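PDB 4H3D: 3-dehydroquinate dehydratase from Clostridium difficile, which catalyses the cis-dehydration of 3-dehydroquinate to 3-dehydroshikimate, the third step of the chorismate pathway, through a covalent imine (Schiff-base) intermediate with the enzyme. Local coordinates for residues P203-S208 and S225-G230; G18-C23 and C219-G224; K141-N146 and A170-I175; I22-I27 and A44-I49; I215-G220 and G239-K244. One frame throughout, in Å; residues are numbered along the deposited sequence. Where two conformers were deposited one is given.

Interaction 1: P203-S208 and S225-G230; sequences PIITMS and SALTFG. With SHL (5-hydroxy-6-methyl-4-oxo-4H-pyran-2-carboxylic acid), chain I.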
# COMPACT_ATOMS: atom_id res chain seq x y z
N PRO B 203 4.41 20.88 -2.50
CA PRO B 203 3.94 19.51 -2.58
C PRO B 203 4.12 18.96 -3.99
O PRO B 203 4.13 19.73 -4.96
CB PRO B 203 2.45 19.61 -2.22
CG PRO B 203 2.25 21.05 -1.72
CD PRO B 203 3.30 21.84 -2.43
N ILE B 204 4.30 17.64 -4.07
CA ILE B 204 4.49 16.95 -5.32
C ILE B 204 3.48 15.82 -5.43
O ILE B 204 2.91 15.37 -4.41
CB ILE B 204 5.92 16.37 -5.47
CG1 ILE B 204 6.18 15.27 -4.43
CG2 ILE B 204 6.97 17.53 -5.34
CD1 ILE B 204 7.53 14.62 -4.54
N ILE B 205 3.25 15.40 -6.67
CA ILE B 205 2.31 14.35 -7.02
C ILE B 205 3.05 13.31 -7.85
O ILE B 205 3.62 13.65 -8.89
CB ILE B 205 1.17 14.91 -7.91
CG1 ILE B 205 0.46 16.08 -7.22
CG2 ILE B 205 0.18 13.80 -8.30
CD1 ILE B 205 -0.39 16.95 -8.23
N THR B 206 3.03 12.05 -7.42
CA THR B 206 3.69 10.99 -8.17
C THR B 206 2.89 9.74 -8.16
O THR B 206 2.12 9.48 -7.19
CB THR B 206 5.07 10.61 -7.58
OG1 THR B 206 4.88 9.94 -6.31
CG2 THR B 206 5.96 11.86 -7.41
N MET B 207 3.03 8.94 -9.21
CA MET B 207 2.39 7.63 -9.28
C MET B 207 3.11 6.69 -10.22
O MET B 207 3.80 7.12 -11.15
CB MET B 207 0.93 7.73 -9.71
CG MET B 207 0.73 8.02 -11.17
SD MET B 207 -1.01 8.16 -11.60
CE MET B 207 -1.50 9.55 -10.58
N SER B 208 2.96 5.41 -9.92
CA SER B 208 3.46 4.32 -10.71
C SER B 208 2.17 3.70 -11.19
O SER B 208 1.31 3.32 -10.39
CB SER B 208 4.25 3.33 -9.84
OG SER B 208 4.76 2.29 -10.64
N SER B 225 3.66 11.71 -1.83
CA SER B 225 2.75 12.20 -2.87
C SER B 225 1.55 12.87 -2.18
O SER B 225 0.91 12.28 -1.29
CB SER B 225 2.32 11.11 -3.84
OG SER B 225 1.50 11.69 -4.86
N ALA B 226 1.26 14.10 -2.59
CA ALA B 226 0.23 14.94 -1.95
C ALA B 226 -1.18 14.76 -2.47
O ALA B 226 -2.14 15.14 -1.79
CB ALA B 226 0.63 16.43 -2.06
N LEU B 227 -1.30 14.16 -3.65
CA LEU B 227 -2.59 13.97 -4.31
C LEU B 227 -2.63 12.58 -4.96
O LEU B 227 -1.65 12.16 -5.59
CB LEU B 227 -2.76 15.06 -5.38
CG LEU B 227 -4.13 15.26 -6.01
CD1 LEU B 227 -5.11 15.65 -4.95
CD2 LEU B 227 -4.09 16.29 -7.09
N THR B 228 -3.75 11.87 -4.81
CA THR B 228 -3.90 10.55 -5.38
C THR B 228 -5.21 10.54 -6.17
O THR B 228 -6.18 11.20 -5.80
CB THR B 228 -3.83 9.45 -4.31
OG1 THR B 228 -3.93 8.17 -4.94
CG2 THR B 228 -4.93 9.62 -3.27
N PHE B 229 -5.22 9.80 -7.27
CA PHE B 229 -6.37 9.78 -8.17
C PHE B 229 -7.16 8.48 -8.09
O PHE B 229 -6.62 7.38 -8.22
CB PHE B 229 -5.89 10.02 -9.61
CG PHE B 229 -5.35 11.41 -9.85
CD1 PHE B 229 -4.11 11.79 -9.36
CD2 PHE B 229 -6.09 12.34 -10.56
CE1 PHE B 229 -3.62 13.09 -9.58
CE2 PHE B 229 -5.60 13.63 -10.78
CZ PHE B 229 -4.37 13.99 -10.29
N GLY B 230 -8.46 8.61 -7.88
CA GLY B 230 -9.37 7.46 -7.81
C GLY B 230 -10.28 7.47 -9.03
O GLY B 230 -10.44 8.49 -9.68
OAD SHL I . -4.75 7.94 -12.11
CAH SHL I . -4.08 7.73 -13.16
OAA SHL I . -3.99 6.58 -13.65
CAK SHL I . -3.42 8.86 -13.78
OAG SHL I . -3.54 10.15 -13.17
CAF SHL I . -3.07 11.28 -13.87
CAL SHL I . -3.32 12.51 -13.35
CAJ SHL I . -2.49 11.08 -15.07
OAC SHL I . -2.05 12.12 -15.76
CAI SHL I . -2.33 9.82 -15.58
CAE SHL I . -2.78 8.73 -14.95
OAB SHL I . -1.71 9.65 -16.74
O HOH W 1 -0.73 9.93 -6.81

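Interaction 2: G18-C23 and C219-G224; sequences GRPKIC and CGEIFG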
# COMPACT_ATOMS: atom_id res chain seq x y z
N GLY B 18 -1.42 16.94 6.00
CA GLY B 18 -2.13 15.75 6.44
C GLY B 18 -2.26 14.60 5.43
O GLY B 18 -1.30 14.23 4.74
N ARG B 19 -3.46 14.05 5.37
CA ARG B 19 -3.75 12.93 4.53
C ARG B 19 -3.72 13.40 3.07
O ARG B 19 -4.11 14.53 2.80
CB ARG B 19 -5.14 12.41 4.87
CG ARG B 19 -5.38 10.96 4.53
CD ARG B 19 -6.85 10.69 4.33
NE ARG B 19 -7.29 11.33 3.10
CZ ARG B 19 -8.48 11.19 2.55
NH1 ARG B 19 -9.40 10.42 3.12
NH2 ARG B 19 -8.76 11.82 1.41
N PRO B 20 -3.23 12.56 2.13
CA PRO B 20 -3.27 12.97 0.74
C PRO B 20 -4.69 13.25 0.30
O PRO B 20 -5.62 12.62 0.80
CB PRO B 20 -2.76 11.73 0.00
CG PRO B 20 -1.88 11.06 0.99
CD PRO B 20 -2.44 11.34 2.33
N LYS B 21 -4.84 14.16 -0.64
CA LYS B 21 -6.16 14.51 -1.15
C LYS B 21 -6.50 13.61 -2.32
O LYS B 21 -5.63 13.22 -3.10
CB LYS B 21 -6.19 15.99 -1.56
CG LYS B 21 -5.65 16.95 -0.46
CD LYS B 21 -6.41 16.81 0.86
CE LYS B 21 -5.84 17.76 1.92
NZ LYS B 21 -4.47 17.33 2.37
N ILE B 22 -7.78 13.27 -2.43
CA ILE B 22 -8.24 12.40 -3.51
C ILE B 22 -8.90 13.21 -4.60
O ILE B 22 -9.82 14.02 -4.34
CB ILE B 22 -9.28 11.38 -3.00
CG1 ILE B 22 -8.67 10.48 -1.94
CG2 ILE B 22 -9.80 10.53 -4.18
CD1 ILE B 22 -9.66 9.50 -1.33
N CYS B 23 -8.45 12.97 -5.83
CA CYS B 23 -8.97 13.61 -7.02
C CYS B 23 -9.64 12.57 -7.90
O CYS B 23 -9.09 11.47 -8.10
CB CYS B 23 -7.83 14.27 -7.81
SG CYS B 23 -8.35 15.17 -9.24
N CYS B 219 0.14 5.10 -0.59
CA CYS B 219 1.13 5.43 0.44
C CYS B 219 1.70 6.84 0.40
O CYS B 219 2.82 7.07 0.87
CB CYS B 219 2.28 4.42 0.34
SG CYS B 219 3.20 4.59 -1.19
N GLY B 220 0.93 7.79 -0.12
CA GLY B 220 1.38 9.17 -0.20
C GLY B 220 1.74 9.81 1.12
O GLY B 220 2.71 10.58 1.20
N GLU B 221 1.00 9.50 2.18
CA GLU B 221 1.28 10.13 3.46
C GLU B 221 2.66 9.77 3.97
O GLU B 221 3.32 10.59 4.59
CB GLU B 221 0.19 9.79 4.49
CG GLU B 221 0.27 10.63 5.74
CD GLU B 221 -0.94 10.49 6.63
OE1 GLU B 221 -0.83 10.79 7.84
OE2 GLU B 221 -2.01 10.07 6.13
N ILE B 222 3.10 8.56 3.69
CA ILE B 222 4.42 8.14 4.13
C ILE B 222 5.54 8.56 3.17
O ILE B 222 6.55 9.10 3.59
CB ILE B 222 4.46 6.62 4.38
CG1 ILE B 222 3.68 6.28 5.66
CG2 ILE B 222 5.91 6.14 4.53
CD1 ILE B 222 4.28 6.86 6.96
N PHE B 223 5.35 8.33 1.88
CA PHE B 223 6.42 8.60 0.92
C PHE B 223 6.46 10.00 0.33
O PHE B 223 7.51 10.45 -0.10
CB PHE B 223 6.46 7.50 -0.14
CG PHE B 223 6.81 6.17 0.44
CD1 PHE B 223 8.13 5.85 0.71
CD2 PHE B 223 5.83 5.28 0.82
CE1 PHE B 223 8.46 4.64 1.29
CE2 PHE B 223 6.16 4.06 1.41
CZ PHE B 223 7.47 3.75 1.63
N GLY B 224 5.33 10.69 0.32
CA GLY B 224 5.32 12.09 -0.06
C GLY B 224 4.39 12.59 -1.14
O GLY B 224 4.33 13.79 -1.37

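Interaction 3: K141-N146 and A170-I175; sequences KVIISN and ADLPKI. With SHL (5-hydroxy-6-methyl-4-oxo-4H-pyran-2-carboxylic acid), chain I.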
# COMPACT_ATOMS: atom_id res chain seq x y z
N LYS B 141 -4.00 27.69 -9.54
CA LYS B 141 -2.84 26.86 -9.24
C LYS B 141 -2.46 25.99 -10.43
O LYS B 141 -3.31 25.59 -11.23
CB LYS B 141 -3.09 25.99 -8.00
CG LYS B 141 -3.51 26.77 -6.78
CD LYS B 141 -2.51 27.85 -6.38
CE LYS B 141 -3.00 28.57 -5.13
NZ LYS B 141 -2.16 29.74 -4.79
N VAL B 142 -1.18 25.69 -10.56
CA VAL B 142 -0.74 24.95 -11.72
C VAL B 142 -0.03 23.65 -11.38
O VAL B 142 0.87 23.61 -10.54
CB VAL B 142 0.18 25.79 -12.61
CG1 VAL B 142 0.67 24.98 -13.85
CG2 VAL B 142 -0.55 27.06 -13.07
N ILE B 143 -0.50 22.59 -12.01
CA ILE B 143 0.15 21.31 -11.98
C ILE B 143 0.93 21.26 -13.31
O ILE B 143 0.36 21.55 -14.35
CB ILE B 143 -0.88 20.13 -12.00
CG1 ILE B 143 -1.57 19.98 -10.66
CG2 ILE B 143 -0.19 18.81 -12.35
CD1 ILE B 143 -2.67 18.92 -10.66
N ILE B 144 2.24 20.99 -13.26
CA ILE B 144 2.99 20.75 -14.49
C ILE B 144 3.21 19.25 -14.46
O ILE B 144 3.72 18.71 -13.50
CB ILE B 144 4.31 21.52 -14.56
CG1 ILE B 144 4.03 23.03 -14.53
CG2 ILE B 144 5.09 21.11 -15.83
CD1 ILE B 144 5.30 23.94 -14.65
N SER B 145 2.77 18.56 -15.50
CA SER B 145 2.84 17.11 -15.51
C SER B 145 3.72 16.53 -16.58
O SER B 145 4.01 17.16 -17.60
CB SER B 145 1.42 16.54 -15.67
OG SER B 145 0.88 16.86 -16.94
N ASN B 146 4.16 15.30 -16.33
CA ASN B 146 4.95 14.51 -17.28
C ASN B 146 4.59 13.04 -17.11
O ASN B 146 4.38 12.56 -15.98
CB ASN B 146 6.43 14.75 -17.07
CG ASN B 146 7.32 13.97 -18.04
OD1 ASN B 146 8.14 13.16 -17.61
ND2 ASN B 146 7.13 14.18 -19.33
N ALA B 170 5.67 25.47 -11.28
CA ALA B 170 4.53 24.61 -10.94
C ALA B 170 4.24 24.75 -9.45
O ALA B 170 5.15 24.76 -8.64
CB ALA B 170 4.83 23.15 -11.25
N ASP B 171 2.97 24.88 -9.10
CA ASP B 171 2.60 24.84 -7.70
C ASP B 171 2.68 23.38 -7.25
O ASP B 171 2.98 23.10 -6.09
CB ASP B 171 1.18 25.38 -7.52
CG ASP B 171 1.06 26.84 -7.90
OD1 ASP B 171 1.45 27.69 -7.08
OD2 ASP B 171 0.56 27.14 -9.00
N LEU B 172 2.42 22.45 -8.20
CA LEU B 172 2.37 21.02 -7.92
C LEU B 172 2.96 20.19 -9.06
O LEU B 172 2.26 19.85 -10.03
CB LEU B 172 0.90 20.58 -7.71
CG LEU B 172 0.13 21.17 -6.52
CD1 LEU B 172 -1.37 20.84 -6.63
CD2 LEU B 172 0.71 20.68 -5.18
N PRO B 173 4.26 19.89 -8.98
CA PRO B 173 4.88 18.99 -9.95
C PRO B 173 4.21 17.62 -9.91
O PRO B 173 3.91 17.11 -8.83
CB PRO B 173 6.30 18.86 -9.45
CG PRO B 173 6.57 20.07 -8.68
CD PRO B 173 5.24 20.46 -8.06
N LYS B 174 3.98 17.03 -11.09
CA LYS B 174 3.34 15.74 -11.16
C LYS B 174 4.05 14.84 -12.15
O LYS B 174 4.34 15.25 -13.28
CB LYS B 174 1.88 15.87 -11.62
CG LYS B 174 1.17 14.51 -11.87
CD LYS B 174 -0.22 14.70 -12.38
CE LYS B 174 -0.89 13.35 -12.62
NZ LYS B 174 -2.27 13.49 -13.20
N ILE B 175 4.31 13.61 -11.73
CA ILE B 175 4.91 12.63 -12.62
C ILE B 175 4.26 11.29 -12.49
O ILE B 175 3.95 10.83 -11.38
CB ILE B 175 6.48 12.54 -12.51
CG1 ILE B 175 7.05 11.84 -13.74
CG2 ILE B 175 6.92 11.85 -11.23
CD1 ILE B 175 8.55 11.95 -13.88
OAD SHL I . -4.75 7.94 -12.11
CAH SHL I . -4.08 7.73 -13.16
OAA SHL I . -3.99 6.58 -13.65
CAK SHL I . -3.42 8.86 -13.78
OAG SHL I . -3.54 10.15 -13.17
CAF SHL I . -3.07 11.28 -13.87
CAL SHL I . -3.32 12.51 -13.35
CAJ SHL I . -2.49 11.08 -15.07
OAC SHL I . -2.05 12.12 -15.76
CAI SHL I . -2.33 9.82 -15.58
CAE SHL I . -2.78 8.73 -14.95
OAB SHL I . -1.71 9.65 -16.74

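Interaction 4: I22-I27 and A44-I49; sequences ICVPII and ACLDII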
# COMPACT_ATOMS: atom_id res chain seq x y z
N ILE B 22 -7.78 13.27 -2.43
CA ILE B 22 -8.24 12.40 -3.51
C ILE B 22 -8.90 13.21 -4.60
O ILE B 22 -9.82 14.02 -4.34
CB ILE B 22 -9.28 11.38 -3.00
CG1 ILE B 22 -8.67 10.48 -1.94
CG2 ILE B 22 -9.80 10.53 -4.18
CD1 ILE B 22 -9.66 9.50 -1.33
N CYS B 23 -8.45 12.97 -5.83
CA CYS B 23 -8.97 13.61 -7.02
C CYS B 23 -9.64 12.57 -7.90
O CYS B 23 -9.09 11.47 -8.10
CB CYS B 23 -7.83 14.27 -7.81
SG CYS B 23 -8.35 15.17 -9.24
N VAL B 24 -10.82 12.89 -8.41
CA VAL B 24 -11.56 11.99 -9.28
C VAL B 24 -11.87 12.70 -10.59
O VAL B 24 -12.38 13.82 -10.58
CB VAL B 24 -12.88 11.56 -8.63
CG1 VAL B 24 -13.59 10.55 -9.50
CG2 VAL B 24 -12.62 11.00 -7.23
N PRO B 25 -11.55 12.06 -11.74
CA PRO B 25 -11.86 12.69 -13.02
C PRO B 25 -13.26 12.47 -13.56
O PRO B 25 -13.92 11.46 -13.27
CB PRO B 25 -10.85 12.03 -14.00
CG PRO B 25 -10.48 10.78 -13.39
CD PRO B 25 -10.65 10.91 -11.90
N ILE B 26 -13.70 13.45 -14.35
CA ILE B 26 -14.94 13.41 -15.12
C ILE B 26 -14.44 13.26 -16.55
O ILE B 26 -13.59 14.07 -17.02
CB ILE B 26 -15.75 14.71 -14.96
CG1 ILE B 26 -16.34 14.75 -13.56
CG2 ILE B 26 -16.87 14.80 -16.04
CD1 ILE B 26 -17.13 16.03 -13.24
N ILE B 27 -14.92 12.24 -17.24
CA ILE B 27 -14.43 11.93 -18.58
C ILE B 27 -15.54 11.88 -19.65
O ILE B 27 -15.35 11.31 -20.72
CB ILE B 27 -13.65 10.58 -18.55
CG1 ILE B 27 -14.54 9.44 -18.06
CG2 ILE B 27 -12.45 10.69 -17.64
CD1 ILE B 27 -13.88 8.08 -18.21
N ALA B 44 -19.85 13.14 -2.33
CA ALA B 44 -19.09 11.97 -1.89
C ALA B 44 -17.84 12.48 -1.16
O ALA B 44 -17.54 13.68 -1.21
CB ALA B 44 -18.71 11.13 -3.08
N CYS B 45 -17.13 11.59 -0.50
CA CYS B 45 -15.92 11.97 0.20
C CYS B 45 -14.78 11.94 -0.77
O CYS B 45 -14.13 10.92 -0.98
CB CYS B 45 -15.62 11.05 1.37
SG CYS B 45 -16.88 11.06 2.61
N LEU B 46 -14.57 13.08 -1.41
CA LEU B 46 -13.46 13.27 -2.32
C LEU B 46 -13.05 14.72 -2.09
O LEU B 46 -13.81 15.49 -1.50
CB LEU B 46 -13.88 13.00 -3.76
CG LEU B 46 -14.99 13.85 -4.36
CD1 LEU B 46 -14.50 15.28 -4.59
CD2 LEU B 46 -15.46 13.23 -5.68
N ASP B 47 -11.88 15.09 -2.56
CA ASP B 47 -11.37 16.40 -2.30
C ASP B 47 -11.38 17.31 -3.52
O ASP B 47 -11.69 18.48 -3.40
CB ASP B 47 -9.95 16.27 -1.75
CG ASP B 47 -9.91 15.50 -0.45
OD1 ASP B 47 -10.53 15.96 0.52
OD2 ASP B 47 -9.27 14.42 -0.40
N ILE B 48 -11.05 16.76 -4.67
CA ILE B 48 -10.91 17.54 -5.89
C ILE B 48 -11.53 16.78 -7.04
O ILE B 48 -11.45 15.55 -7.10
CB ILE B 48 -9.40 17.75 -6.21
CG1 ILE B 48 -8.70 18.50 -5.07
CG2 ILE B 48 -9.21 18.49 -7.56
CD1 ILE B 48 -7.19 18.58 -5.23
N ILE B 49 -12.14 17.52 -7.96
CA ILE B 49 -12.70 16.95 -9.16
C ILE B 49 -11.85 17.46 -10.34
O ILE B 49 -11.52 18.63 -10.40
CB ILE B 49 -14.16 17.36 -9.36
CG1 ILE B 49 -15.03 16.67 -8.31
CG2 ILE B 49 -14.63 16.99 -10.76
CD1 ILE B 49 -16.52 17.09 -8.33

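Interaction 5: I215-G220 and G239-K244; sequences ISRLCG and GQISFK. With SHL (5-hydroxy-6-methyl-4-oxo-4H-pyran-2-carboxylic acid), chain I.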
# COMPACT_ATOMS: atom_id res chain seq x y z
N ILE B 215 0.28 0.49 -5.09
CA ILE B 215 0.80 0.93 -3.80
C ILE B 215 1.12 2.41 -3.83
O ILE B 215 0.94 3.13 -2.82
CB ILE B 215 2.11 0.13 -3.39
CG1 ILE B 215 2.65 0.60 -2.03
CG2 ILE B 215 3.21 0.27 -4.45
CD1 ILE B 215 3.97 -0.11 -1.58
N SER B 216 1.59 2.88 -4.99
CA SER B 216 1.96 4.28 -5.14
C SER B 216 0.77 5.23 -4.99
O SER B 216 0.97 6.43 -4.81
CB SER B 216 2.63 4.52 -6.48
OG SER B 216 1.69 4.41 -7.54
N ARG B 217 -0.44 4.69 -5.11
CA ARG B 217 -1.67 5.49 -4.97
C ARG B 217 -2.15 5.50 -3.54
O ARG B 217 -3.02 6.30 -3.17
CB ARG B 217 -2.81 4.91 -5.81
CG ARG B 217 -2.51 4.82 -7.26
CD ARG B 217 -3.71 4.32 -8.04
NE ARG B 217 -3.39 4.18 -9.45
CZ ARG B 217 -3.64 5.09 -10.39
NH1 ARG B 217 -4.24 6.24 -10.09
NH2 ARG B 217 -3.29 4.84 -11.64
N LEU B 218 -1.58 4.60 -2.73
CA LEU B 218 -2.05 4.42 -1.36
C LEU B 218 -1.16 5.02 -0.31
O LEU B 218 -1.65 5.41 0.74
CB LEU B 218 -2.16 2.91 -1.04
CG LEU B 218 -3.00 2.03 -1.98
CD1 LEU B 218 -2.98 0.59 -1.50
CD2 LEU B 218 -4.43 2.53 -2.06
N CYS B 219 0.14 5.10 -0.59
CA CYS B 219 1.13 5.43 0.44
C CYS B 219 1.70 6.84 0.40
O CYS B 219 2.82 7.07 0.87
CB CYS B 219 2.28 4.42 0.34
SG CYS B 219 3.20 4.59 -1.19
N GLY B 220 0.93 7.79 -0.12
CA GLY B 220 1.38 9.17 -0.20
C GLY B 220 1.74 9.81 1.12
O GLY B 220 2.71 10.58 1.20
N GLY B 239 -5.53 -1.39 -12.62
CA GLY B 239 -4.53 -0.42 -12.18
C GLY B 239 -5.19 0.83 -11.59
O GLY B 239 -4.51 1.82 -11.29
N GLN B 240 -6.52 0.78 -11.43
CA GLN B 240 -7.30 1.89 -10.88
C GLN B 240 -8.01 1.42 -9.60
O GLN B 240 -8.26 0.24 -9.42
CB GLN B 240 -8.36 2.35 -11.88
CG GLN B 240 -7.81 2.86 -13.22
CD GLN B 240 -7.17 4.25 -13.15
OE1 GLN B 240 -7.32 4.98 -12.16
NE2 GLN B 240 -6.46 4.61 -14.21
N ILE B 241 -8.32 2.37 -8.73
CA ILE B 241 -9.01 2.07 -7.48
C ILE B 241 -10.19 3.05 -7.40
O ILE B 241 -10.01 4.24 -7.62
CB ILE B 241 -8.04 2.19 -6.26
CG1 ILE B 241 -8.76 1.99 -4.93
CG2 ILE B 241 -7.35 3.53 -6.24
CD1 ILE B 241 -7.81 1.94 -3.74
N SER B 242 -11.40 2.54 -7.12
CA SER B 242 -12.57 3.43 -7.03
C SER B 242 -12.31 4.37 -5.86
O SER B 242 -11.71 3.97 -4.85
CB SER B 242 -13.85 2.65 -6.83
OG SER B 242 -13.93 2.15 -5.51
N PHE B 243 -12.78 5.61 -5.98
CA PHE B 243 -12.46 6.64 -5.00
C PHE B 243 -12.96 6.35 -3.58
O PHE B 243 -12.32 6.77 -2.61
CB PHE B 243 -12.88 8.04 -5.49
CG PHE B 243 -14.35 8.32 -5.40
CD1 PHE B 243 -14.88 8.88 -4.25
CD2 PHE B 243 -15.19 8.06 -6.46
CE1 PHE B 243 -16.23 9.16 -4.15
CE2 PHE B 243 -16.54 8.34 -6.37
CZ PHE B 243 -17.06 8.88 -5.22
N LYS B 244 -14.07 5.63 -3.46
CA LYS B 244 -14.62 5.28 -2.14
C LYS B 244 -13.65 4.35 -1.42
O LYS B 244 -13.32 4.54 -0.24
CB LYS B 244 -15.98 4.59 -2.26
CG LYS B 244 -17.07 5.46 -2.86
CD LYS B 244 -18.38 4.68 -3.03
CE LYS B 244 -19.40 5.49 -3.80
NZ LYS B 244 -20.73 4.79 -3.90
OAD SHL I . -4.75 7.94 -12.11
CAH SHL I . -4.08 7.73 -13.16
OAA SHL I . -3.99 6.58 -13.65
CAK SHL I . -3.42 8.86 -13.78
OAG SHL I . -3.54 10.15 -13.17
CAF SHL I . -3.07 11.28 -13.87
CAL SHL I . -3.32 12.51 -13.35
CAJ SHL I . -2.49 11.08 -15.07
OAC SHL I . -2.05 12.12 -15.76
CAI SHL I . -2.33 9.82 -15.58
CAE SHL I . -2.78 8.73 -14.95
OAB SHL I . -1.71 9.65 -16.74

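Interaction 1: P203-S208 and S225-G230
I205 and T206 meet S225, L227 and F229 where the TIM barrel closes: strand 205-208 and strand 227-229 are the two ends of the eight-stranded parallel order, and their short axes diverge by 39°. From CB, I205 splits into two branches that meet different partners. Its CG2 branch, set anti to the backbone N (chi1 -56° for CG1), reaches the rim of the F229 ring at CE1, 4.1 Å away and near the ring plane, and also rests near L227 O. The other branch runs beside L227, both side chains pointing the same way: I205 CG1 is 3.8 Å from L227 CB, and I205 CD1 ends 3.9 Å from L227 CD2. M207 approaches F229 from a different direction, M207 CE 3.6 Å from F229 CD1, while CAL of the bound comenic acid lies over one face of that ring. Few direct polar links join the two segments. The N-H of T206 gives a straight bond to S225 OG at 3.0 Å, and A226 N donates to I204 O, 2.8 Å. Beyond these the backbones draw apart, and a water fills in: it donates to T206 O at 2.9 Å and to L227 O at 2.7 Å.

Interaction 2: G18-C23 and C219-G224
P20 sets its ring against G220 and E221, packing the lead-in to the first TIM-barrel strand, 21-26, against the short helix 220-223 that precedes the last strand. C219 is the N-cap, and C219 O accepts from F223 N at 3.0 Å. At G220 the lack of a side chain lets the proline come in close to the backbone, with P20 CG 3.8 Å from G220 C. E221 is the main partner of P20 on the helix side: P20 CG is 3.5 Å from E221 N and P20 CD 3.7 Å from E221 CB. From there the glutamate extends past R19, crossing it at about a right angle, so that E221 OE2 lies 3.8 Å from the aliphatic R19 CG and well away from the guanidinium. That guanidinium turns back to P20 O, gripping it side-on with NE and NH2, and also reaches N247; E221 OE1 is bonded to H254. I222 and F223 face the second subunit. G224, the first residue beyond the helix, takes positive phi, and G224 N donates to G220 O at 2.8 Å.

Interaction 3: K141-N146 and A170-I175
The D171 carboxylate faces K141 and V142 at one end of the contact. OD2 takes the V142 N-H on its anti side at 2.8 Å, 19° out of the carboxylate plane, and K141 crosses one face, CD 4.0 Å from D171 CG. H136 also bonds OD2, and R6 forms a salt bridge with OD1. At the other end the N146 amide, bonded to R161, lies beside I175, N146 OD1 3.9 Å from I175 CD1. Between these ends the backbones pair in parallel, weakly at I144 N to L172 O and more firmly beyond: K174 N donates to I144 O at 2.9 Å, N146 N to K174 O at 3.1 Å. I144 CG1 presses tightly on A170 CB, 3.4 Å. Inside the barrel K174 CB lies 3.7 Å from I143 CG2; CG anti to the backbone N (chi1 174°) and a chain extended from there carry NZ to a covalent bond, 1.4 Å, with CAL of comenic acid. The pairing probably fixes the root of the imine-forming lysine, here modified through CAL, the exocyclic carbon.

Interaction 4: I22-I27 and A44-I49
D47 reaches back to I22 near the start of strand 21-26 and just before strand 48-52. With its CG beside its own backbone N (chi1 -61°), OD2 is brought to I22 N at 2.8 Å, a nearly straight bond of 166° using the anti lone pair. I22 O in turn accepts from both D47 N, 2.9 Å, and I48 N, 3.0 Å, so the main chain of I22 is tied on both its N-H and its carbonyl. Two residues on, V24 N continues the pairing to I48 O. The side chains then alternate between two faces. Toward the barrel interior, C23 holds SG anti to its backbone N (chi1 -177°), which lays the sulfur against I48 CG2 at 3.8 Å, close to F229 and E50. Toward the helices, V24 meets L46 at about a right angle, CG2 to CD2 3.9 Å. Farther along, the CD1 tip of I26 leans over to I49 CG2, 3.6 Å away. L41 of helix 31-41 covers V24, I26 and L46 together. This is the first beta-alpha-beta crossover of the TIM barrel: strand 21-26, helix 31-41 and strand 48-52, with an aliphatic layer between sheet and helix.

Interaction 5: I215-G220 and G239-K244
R217 and Q240 come together around the carboxylate of the bound comenic acid. The arginine meets it end-on with two nearly linear hydrogen bonds, NH1 to OAD at 2.7 Å and NH2 to OAA at 2.7 Å, with OAD in the guanidinium plane. In one of two conformers, Q240 NE2 adds a more bent bond to OAA at 3.2 Å, while its OE1 lies over one face of the guanidinium. In that conformer OAA takes N-H groups from both segments. G239 O sits obliquely to the same group, 3.2 Å from R217 NE, where its negative end would probably favour the arginine's charge. Behind the head group, an extended chain from CG to NE carries R217 from the short helix 215-218 into the pocket, and R217 CD slides past I241 CG2 at 4.1 Å. I241 continues outward to L218, CD1 to CD2 at 3.8 Å, and both residues also pack on the second subunit, L218 on L253 and I241 on L252. The root of the arginine is anchored by its own carbonyl, which T228 OG1 binds, and by the turn in which I215 O accepts from L218 N and C219 N. R217 and Q240 both bind 3-dehydroquinate, consistent with the carboxylate-binding corner of a type I dehydroquinase pocket, built from loops that follow the last two strands of the TIM barrel.

How the interactions relate
Interactions 1, 3 and 4 are buried contacts among strands of the same barrel, but they differ in chemistry: 3 and 4 are parallel strand pairs, each opened by an aspartate that takes a backbone N-H, whereas interaction 1 closes the barrel through one backbone bond, a serine hydroxyl, a water and side-chain packing. Interaction 2 lies nearer the surface, almost wholly by van der Waals contact; it shares I22 and C23 with interaction 4, and R19 makes a long, weak ion pair with D47. Interaction 5, sharing C219 and G220 with it, is buried but farther from the chain's centre; both touch the second subunit. Around the ligand, interaction 3 supplies the covalent link, interaction 1 apolar walls and interaction 5 the carboxylate grip.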